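Alpha-1,2-mannosidase (Bacteroides thetaiotaomicron, PDB 2WW2) hydrolyses alpha-mannosidic linkages with inversion of configuration, acting as a calcium-dependent glycoside hydrolase of family 92. Local coordinates at residues 350-355 with 396-400; 389-393 with 460-465; 309-313 with 322-326. All coordinates share one frame; numbering follows the deposited sequence.

Interaction 1. Residues 350-355 with 396-400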
loop_
_atom_site.group_PDB
_atom_site.type_symbol
_atom_site.label_atom_id
_atom_site.label_comp_id
_atom_site.label_asym_id
_atom_site.label_seq_id
_atom_site.Cartn_x
_atom_site.Cartn_y
_atom_site.Cartn_z
ATOM N N SER A 350 -30.288 10.158 29.909
ATOM C CA SER A 350 -29.059 10.099 30.715
ATOM C C SER A 350 -29.379 10.049 32.207
ATOM O O SER A 350 -28.644 9.427 32.988
ATOM C CB SER A 350 -28.151 11.296 30.414
ATOM O OG SER A 350 -27.923 11.420 29.015
ATOM N N GLU A 351 -30.453 10.723 32.615
ATOM C CA GLU A 351 -30.873 10.669 34.026
ATOM C C GLU A 351 -31.089 9.217 34.477
ATOM O O GLU A 351 -30.711 8.846 35.594
ATOM C CB GLU A 351 -32.153 11.491 34.279
ATOM C CG GLU A 351 -31.936 13.006 34.237
ATOM C CD GLU A 351 -33.221 13.812 34.355
ATOM O OE1 GLU A 351 -34.326 13.238 34.291
ATOM O OE2 GLU A 351 -33.122 15.036 34.515
ATOM N N ARG A 352 -31.726 8.411 33.627
ATOM C CA ARG A 352 -32.026 7.015 33.970
ATOM C C ARG A 352 -30.823 6.088 33.722
ATOM O O ARG A 352 -30.586 5.134 34.490
ATOM C CB ARG A 352 -33.255 6.517 33.191
ATOM C CG ARG A 352 -34.521 7.342 33.446
ATOM C CD ARG A 352 -35.749 6.727 32.776
ATOM N NE ARG A 352 -35.682 6.811 31.320
ATOM C CZ ARG A 352 -36.370 7.691 30.593
ATOM N NH1 ARG A 352 -37.161 8.572 31.194
ATOM N NH2 ARG A 352 -36.260 7.703 29.269
ATOM N N VAL A 353 -30.063 6.371 32.662
ATOM C CA VAL A 353 -28.878 5.568 32.338
ATOM C C VAL A 353 -27.850 5.662 33.452
ATOM O O VAL A 353 -27.240 4.647 33.853
ATOM C CB VAL A 353 -28.224 6.020 31.012
ATOM C CG1 VAL A 353 -26.817 5.414 30.873
ATOM C CG2 VAL A 353 -29.097 5.605 29.824
ATOM N N THR A 354 -27.645 6.871 33.969
ATOM C CA THR A 354 -26.648 7.031 35.041
ATOM C C THR A 354 -27.090 6.289 36.296
ATOM O O THR A 354 -26.280 5.579 36.912
ATOM C CB THR A 354 -26.317 8.517 35.356
ATOM O OG1 THR A 354 -27.533 9.222 35.604
ATOM C CG2 THR A 354 -25.590 9.166 34.148
ATOM N N GLN A 355 -28.369 6.407 36.654
ATOM C CA GLN A 355 -28.900 5.602 37.769
ATOM C C GLN A 355 -28.693 4.098 37.549
ATOM O O GLN A 355 -28.392 3.359 38.492
ATOM C CB GLN A 355 -30.408 5.810 37.946
ATOM C CG GLN A 355 -30.866 7.023 38.725
ATOM C CD GLN A 355 -32.374 7.207 38.576
ATOM O OE1 GLN A 355 -32.853 8.025 37.754
ATOM N NE2 GLN A 355 -33.135 6.399 39.311
ATOM N N ILE A 396 -26.733 16.910 35.208
ATOM C CA ILE A 396 -27.528 15.696 35.301
ATOM C C ILE A 396 -26.982 14.922 36.481
ATOM O O ILE A 396 -25.891 14.322 36.419
ATOM C CB ILE A 396 -27.409 14.869 34.006
ATOM C CG1 ILE A 396 -27.901 15.712 32.825
ATOM C CG2 ILE A 396 -28.192 13.566 34.124
ATOM C CD1 ILE A 396 -27.644 15.084 31.457
ATOM N N GLN A 397 -27.729 14.982 37.579
ATOM C CA GLN A 397 -27.231 14.535 38.867
ATOM C C GLN A 397 -28.296 13.739 39.601
ATOM O O GLN A 397 -28.862 14.203 40.578
ATOM C CB GLN A 397 -26.763 15.748 39.690
ATOM C CG GLN A 397 -25.634 16.507 38.990
ATOM C CD GLN A 397 -25.130 17.712 39.766
ATOM O OE1 GLN A 397 -25.689 18.082 40.802
ATOM N NE2 GLN A 397 -24.038 18.315 39.283
ATOM N N THR A 398 -28.562 12.535 39.118
ATOM C CA THR A 398 -29.594 11.685 39.696
ATOM C C THR A 398 -29.005 10.650 40.646
ATOM O O THR A 398 -29.712 10.088 41.460
ATOM C CB THR A 398 -30.393 10.951 38.611
ATOM O OG1 THR A 398 -29.502 10.201 37.774
ATOM C CG2 THR A 398 -31.134 11.967 37.741
ATOM N N VAL A 399 -27.719 10.369 40.517
ATOM C CA VAL A 399 -27.061 9.433 41.418
ATOM C C VAL A 399 -26.581 10.151 42.682
ATOM O O VAL A 399 -26.408 11.376 42.696
ATOM C CB VAL A 399 -25.873 8.741 40.727
ATOM C CG1 VAL A 399 -26.354 7.968 39.480
ATOM C CG2 VAL A 399 -24.805 9.778 40.328
ATOM N N ASP A 400 -26.370 9.385 43.742
ATOM C CA ASP A 400 -25.784 9.915 44.952
ATOM C C ASP A 400 -24.276 10.120 44.748
ATOM O O ASP A 400 -23.567 9.198 44.342
ATOM C CB ASP A 400 -26.014 8.941 46.096
ATOM C CG ASP A 400 -25.326 9.379 47.359
ATOM O OD1 ASP A 400 -25.862 10.281 48.037
ATOM O OD2 ASP A 400 -24.242 8.847 47.667
HETATM O O HOH W 1 -26.751 11.098 37.623
#
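T398 and T354 face each other across this contact with the same side-chain rotation: in each, OG1 sits between the backbone N and the carbonyl carbon (chi1 56° and 53°). In T398 this setting turns the hydroxyl toward helix 347-364 and leaves CG2 to lie against E351. T398 OG1 donates to E351 O at 2.8 Å, arriving in the carbonyl plane on a lone pair, with a C=O...O angle of 133°. T354 uses its own rotation differently. Its OG1 folds back to donate to S350 O at 2.8 Å, a carbonyl that also accepts the N-H of T354. A water then donates to T354 OG1 at 2.9 Å and accepts from T398 N at 2.8 Å, joining the helix to the loop backbone.

Carbon contacts flank these polar links. T398 CG2 packs at 3.6 Å against E351 CB, the two side chains crossing at about a right angle. I396 lies along S350 and E351, its CG2 against E351 CG and its CD1 4.0 Å from S350 CB. At the other end V399 CG1 reaches T354 O at 3.5 Å. T343 of helix 338-345 touches both S350 and I396, while A391 of helix 383-393 meets T354 and I396.

Chemically, one loop threonine gives the helix both a hydroxyl donor and a methyl, and the water serves its amide. The loop leading from helix 383-393 into helix 401-413 is thereby held by one direct hydrogen bond to a helix carbonyl and a water-mediated link to the T354 hydroxyl, with methyl contacts beside them.

Interaction 2. Residues 389-393 with 460-465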
loop_
_atom_site.group_PDB
_atom_site.type_symbol
_atom_site.label_atom_id
_atom_site.label_comp_id
_atom_site.label_asym_id
_atom_site.label_seq_id
_atom_site.Cartn_x
_atom_site.Cartn_y
_atom_site.Cartn_z
ATOM N N VAL A 389 -19.587 11.124 34.844
ATOM C CA VAL A 389 -18.991 12.452 35.097
ATOM C C VAL A 389 -19.414 13.480 34.038
ATOM O O VAL A 389 -19.709 14.646 34.351
ATOM C CB VAL A 389 -17.465 12.354 35.178
ATOM C CG1 VAL A 389 -16.852 13.762 35.271
ATOM C CG2 VAL A 389 -17.076 11.479 36.400
ATOM N N ASP A 390 -19.458 13.053 32.783
ATOM C CA ASP A 390 -19.907 13.961 31.732
ATOM C C ASP A 390 -21.309 14.476 32.071
ATOM O O ASP A 390 -21.591 15.696 31.965
ATOM C CB ASP A 390 -19.888 13.286 30.352
ATOM C CG ASP A 390 -20.239 14.256 29.230
ATOM O OD1 ASP A 390 -19.498 15.259 29.057
ATOM O OD2 ASP A 390 -21.259 14.029 28.532
ATOM N N ALA A 391 -22.190 13.562 32.494
ATOM C CA ALA A 391 -23.561 13.944 32.854
ATOM C C ALA A 391 -23.548 14.875 34.051
ATOM O O ALA A 391 -24.201 15.919 34.044
ATOM C CB ALA A 391 -24.408 12.714 33.151
ATOM N N TRP A 392 -22.769 14.519 35.064
ATOM C CA TRP A 392 -22.730 15.303 36.296
ATOM C C TRP A 392 -22.319 16.747 36.015
ATOM O O TRP A 392 -22.884 17.688 36.593
ATOM C CB TRP A 392 -21.758 14.661 37.283
ATOM C CG TRP A 392 -21.853 15.215 38.678
ATOM C CD1 TRP A 392 -21.156 16.268 39.190
ATOM C CD2 TRP A 392 -22.690 14.735 39.740
ATOM N NE1 TRP A 392 -21.500 16.473 40.506
ATOM C CE2 TRP A 392 -22.438 15.540 40.867
ATOM C CE3 TRP A 392 -23.616 13.695 39.846
ATOM C CZ2 TRP A 392 -23.105 15.356 42.088
ATOM C CZ3 TRP A 392 -24.274 13.505 41.061
ATOM C CH2 TRP A 392 -24.008 14.328 42.162
ATOM N N MET A 393 -21.334 16.921 35.134
ATOM C CA MET A 393 -20.793 18.257 34.893
ATOM C C MET A 393 -21.736 19.094 34.046
ATOM O O MET A 393 -21.529 20.293 33.883
ATOM C CB MET A 393 -19.420 18.182 34.244
ATOM C CG MET A 393 -18.392 17.482 35.114
ATOM S SD MET A 393 -18.304 18.179 36.775
ATOM C CE MET A 393 -17.271 16.972 37.559
ATOM N N ARG A 460 -11.858 15.164 38.292
ATOM C CA ARG A 460 -12.803 16.248 38.056
ATOM C C ARG A 460 -14.016 16.090 38.968
ATOM O O ARG A 460 -14.494 17.066 39.543
ATOM C CB ARG A 460 -13.254 16.225 36.595
ATOM C CG ARG A 460 -12.171 16.704 35.611
ATOM C CD ARG A 460 -12.318 18.209 35.434
ATOM N NE ARG A 460 -13.603 18.430 34.797
ATOM C CZ ARG A 460 -14.313 19.552 34.810
ATOM N NH1 ARG A 460 -13.876 20.648 35.455
ATOM N NH2 ARG A 460 -15.471 19.563 34.160
ATOM N N PHE A 461 -14.533 14.862 39.038
ATOM C CA PHE A 461 -15.706 14.540 39.842
ATOM C C PHE A 461 -15.442 14.821 41.304
ATOM O O PHE A 461 -16.222 15.544 41.943
ATOM C CB PHE A 461 -16.153 13.080 39.623
ATOM C CG PHE A 461 -17.490 12.748 40.237
ATOM C CD1 PHE A 461 -18.676 13.203 39.659
ATOM C CD2 PHE A 461 -17.567 11.956 41.382
ATOM C CE1 PHE A 461 -19.906 12.893 40.225
ATOM C CE2 PHE A 461 -18.786 11.639 41.942
ATOM C CZ PHE A 461 -19.963 12.117 41.380
ATOM N N ALA A 462 -14.341 14.286 41.830
ATOM C CA ALA A 462 -14.016 14.489 43.238
ATOM C C ALA A 462 -13.863 15.985 43.526
ATOM O O ALA A 462 -14.331 16.477 44.549
ATOM C CB ALA A 462 -12.745 13.762 43.616
ATOM N N GLU A 463 -13.187 16.698 42.629
ATOM C CA GLU A 463 -12.950 18.133 42.853
ATOM C C GLU A 463 -14.275 18.888 42.979
ATOM O O GLU A 463 -14.425 19.760 43.844
ATOM C CB GLU A 463 -12.093 18.731 41.723
ATOM C CG GLU A 463 -11.627 20.139 42.034
ATOM C CD GLU A 463 -10.542 20.629 41.095
ATOM O OE1 GLU A 463 -10.750 20.552 39.875
ATOM O OE2 GLU A 463 -9.491 21.089 41.605
ATOM N N SER A 464 -15.237 18.543 42.127
ATOM C CA SER A 464 -16.548 19.199 42.142
ATOM C C SER A 464 -17.353 18.906 43.417
ATOM O O SER A 464 -18.290 19.636 43.734
ATOM C CB SER A 464 -17.366 18.863 40.884
ATOM O OG SER A 464 -18.035 17.619 41.029
ATOM N N LEU A 465 -16.980 17.859 44.160
ATOM C CA LEU A 465 -17.638 17.555 45.441
ATOM C C LEU A 465 -16.936 18.235 46.612
ATOM O O LEU A 465 -17.419 18.183 47.753
ATOM C CB LEU A 465 -17.673 16.041 45.698
ATOM C CG LEU A 465 -18.255 15.125 44.619
ATOM C CD1 LEU A 465 -18.313 13.675 45.132
ATOM C CD2 LEU A 465 -19.636 15.600 44.181
#
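F461 drives its ring edge into the face of W392, and this T-shaped pair lies in the tight part of the helix contact. F461 CE1 lies 3.4 Å from W392 CD2, displaced toward the rim of the indole. The F461 ring and the five-membered ring of W392 have centroids 4.7 Å apart and planes inclined at 72°. W392 reaches this place because its CG is anti to the backbone N (chi1 -168°), which swings the indole across the gap. One turn earlier, V389 CG2 meets F461 CB at 3.7 Å. M393 is packed as closely: its bent chain brings CE within 3.4 Å of R460 O and against F461 CA, and its CG comes 3.7 Å from R460 NH2, whose hydrogen bond goes instead to G648 O.

Packing is sparser where S464 is exposed. Its hydroxyl turns back on its own helix, donating to F461 O at 2.9 Å, and offers W392 and M393 no more than van der Waals contact. L465 CD2 approaches W392 CZ2 at 4.1 Å.

The axes of the two short segments approach to 10.5 Å and run in the same general direction, inclined at 34°, consistent with the (alpha/alpha)6 barrel of the six-hairpin clan. Helix 401-413 lies alongside both, with M408 against V389 and F461 and A401 against W392 and L465; helix 468-475 backs A462.

Interaction 3. Residues 309-313 with 322-326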
loop_
_atom_site.group_PDB
_atom_site.type_symbol
_atom_site.label_atom_id
_atom_site.label_comp_id
_atom_site.label_asym_id
_atom_site.label_seq_id
_atom_site.Cartn_x
_atom_site.Cartn_y
_atom_site.Cartn_z
ATOM N N ASN A 309 -45.729 1.130 37.951
ATOM C CA ASN A 309 -44.408 1.511 38.443
ATOM C C ASN A 309 -43.290 0.774 37.717
ATOM O O ASN A 309 -43.455 -0.396 37.372
ATOM C CB ASN A 309 -44.315 1.249 39.941
ATOM C CG ASN A 309 -45.290 2.081 40.718
ATOM O OD1 ASN A 309 -45.492 3.249 40.400
ATOM N ND2 ASN A 309 -45.914 1.491 41.738
ATOM N N PRO A 310 -42.155 1.462 37.477
ATOM C CA PRO A 310 -41.048 0.851 36.730
ATOM C C PRO A 310 -40.368 -0.230 37.556
ATOM O O PRO A 310 -40.005 0.009 38.711
ATOM C CB PRO A 310 -40.079 2.021 36.489
ATOM C CG PRO A 310 -40.375 2.997 37.640
ATOM C CD PRO A 310 -41.857 2.837 37.925
ATOM N N VAL A 311 -40.223 -1.415 36.974
ATOM C CA VAL A 311 -39.512 -2.507 37.611
ATOM C C VAL A 311 -38.634 -3.165 36.550
ATOM O O VAL A 311 -38.854 -2.984 35.342
ATOM C CB VAL A 311 -40.477 -3.568 38.210
ATOM C CG1 VAL A 311 -41.190 -3.018 39.436
ATOM C CG2 VAL A 311 -41.505 -4.029 37.162
ATOM N N TYR A 312 -37.624 -3.908 36.988
ATOM C CA TYR A 312 -36.809 -4.639 36.038
ATOM C C TYR A 312 -36.292 -5.930 36.620
ATOM O O TYR A 312 -36.031 -6.044 37.827
ATOM C CB TYR A 312 -35.638 -3.774 35.521
ATOM C CG TYR A 312 -34.659 -3.323 36.603
ATOM C CD1 TYR A 312 -33.535 -4.088 36.907
ATOM C CD2 TYR A 312 -34.861 -2.140 37.310
ATOM C CE1 TYR A 312 -32.639 -3.688 37.902
ATOM C CE2 TYR A 312 -33.964 -1.725 38.324
ATOM C CZ TYR A 312 -32.853 -2.510 38.605
ATOM O OH TYR A 312 -31.949 -2.135 39.586
ATOM N N TYR A 313 -36.166 -6.912 35.737
ATOM C CA TYR A 313 -35.369 -8.096 35.989
ATOM C C TYR A 313 -33.909 -7.669 35.907
ATOM O O TYR A 313 -33.480 -7.117 34.893
ATOM C CB TYR A 313 -35.634 -9.143 34.900
ATOM C CG TYR A 313 -34.670 -10.330 34.937
ATOM C CD1 TYR A 313 -34.827 -11.343 35.875
ATOM C CD2 TYR A 313 -33.631 -10.447 34.010
ATOM C CE1 TYR A 313 -33.970 -12.449 35.902
ATOM C CE2 TYR A 313 -32.759 -11.545 34.034
ATOM C CZ TYR A 313 -32.931 -12.536 34.982
ATOM O OH TYR A 313 -32.083 -13.630 35.002
ATOM N N ASP A 322 -37.204 -2.436 41.882
ATOM C CA ASP A 322 -37.886 -1.199 41.519
ATOM C C ASP A 322 -36.882 -0.261 40.879
ATOM O O ASP A 322 -35.743 -0.160 41.333
ATOM C CB ASP A 322 -38.468 -0.508 42.771
ATOM C CG ASP A 322 -39.542 -1.324 43.438
ATOM O OD1 ASP A 322 -40.387 -1.895 42.733
ATOM O OD2 ASP A 322 -39.554 -1.398 44.681
ATOM N N GLY A 323 -37.292 0.429 39.821
ATOM C CA GLY A 323 -36.451 1.455 39.258
ATOM C C GLY A 323 -36.096 1.181 37.804
ATOM O O GLY A 323 -36.886 0.584 37.074
ATOM N N TYR A 324 -34.907 1.619 37.407
ATOM C CA TYR A 324 -34.497 1.605 36.002
ATOM C C TYR A 324 -33.256 0.774 35.783
ATOM O O TYR A 324 -32.347 0.737 36.612
ATOM C CB TYR A 324 -34.244 3.029 35.483
ATOM C CG TYR A 324 -35.422 3.958 35.680
ATOM C CD1 TYR A 324 -36.605 3.758 34.981
ATOM C CD2 TYR A 324 -35.356 5.028 36.577
ATOM C CE1 TYR A 324 -37.693 4.598 35.157
ATOM C CE2 TYR A 324 -36.451 5.875 36.758
ATOM C CZ TYR A 324 -37.607 5.651 36.040
ATOM O OH TYR A 324 -38.703 6.472 36.198
ATOM N N MET A 325 -33.229 0.117 34.635
ATOM C CA MET A 325 -32.060 -0.598 34.190
ATOM C C MET A 325 -32.000 -0.401 32.679
ATOM O O MET A 325 -33.049 -0.296 32.024
ATOM C CB MET A 325 -32.167 -2.089 34.558
ATOM C CG MET A 325 -30.954 -2.929 34.118
ATOM S SD MET A 325 -29.350 -2.323 34.666
ATOM C CE MET A 325 -29.530 -2.382 36.473
ATOM N N TYR A 326 -30.784 -0.301 32.145
ATOM C CA TYR A 326 -30.547 -0.283 30.688
ATOM C C TYR A 326 -29.513 -1.334 30.388
ATOM O O TYR A 326 -28.755 -1.736 31.272
ATOM C CB TYR A 326 -29.953 1.067 30.225
ATOM C CG TYR A 326 -30.975 2.160 30.081
ATOM C CD1 TYR A 326 -31.376 2.598 28.810
ATOM C CD2 TYR A 326 -31.567 2.741 31.207
ATOM C CE1 TYR A 326 -32.341 3.597 28.681
ATOM C CE2 TYR A 326 -32.529 3.741 31.084
ATOM C CZ TYR A 326 -32.898 4.172 29.815
ATOM O OH TYR A 326 -33.861 5.157 29.703
HETATM O O HOH W 2 -33.052 -0.576 41.638
#
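A beta-hairpin, strands 310-313 and 320-322 at one margin of an antiparallel sheet, contains this contact, and the chain leaving its second strand folds back over Y312. V311 and D322 form an antiparallel non-hydrogen-bonded pair, with V311 CG1 3.6 Å from D322 OD1. Just beyond it G323 N donates to P310 O at 3.0 Å. That bond is nearly straight at the hydrogen (175°), yet the donor stands above the carbonyl plane, 47° out of it.

Past G323 the pairing with strand 310-313 ends and the chain crosses to strand 299-304, where the M325 backbone bonds to F301. At chi1 62° the Y312 ring is folded back over its own main chain and lies along residues 323-325. M325 CB covers one face in a CH-pi contact, 3.5 Å from the ring centroid, and the bent methionine chain carries SD into an oblique Met-aromatic contact. G323 O approaches the ring edge near its plane, 3.4 Å from Y312 CD2. P310 CB touches Y324 CE1 at 3.8 Å, and Y302 packs edge-to-face with Y324.

The phenol of Y312 hydrogen-bonds to E363 of helix 347-364. A water also serves it, donating to Y312 OH at 2.8 Å and to D322 O at 2.7 Å.

How the interactions relate
From the N terminus, interaction 3 closes first, as a short hairpin with eight residues between its two segments. Interaction 1 opens only afterwards, on helix 347-364, so the two stand in series; yet they touch in space, R352 NE reaching Y326 OH and R352 CD packing on Y324. Before interaction 1 closes with 396-400, interaction 2 opens at 389-393, and it closes at 460-465; these two therefore cross. A hydrogen bond from Q397 NE2 to W392 O links them. Interactions 2 and 3 do not meet, their nearest atoms being about 12 Å apart. Helix 347-364 thus ties the five-stranded sheet with the hairpin to helix 383-393 and the loop after it, all within the catalytic domain.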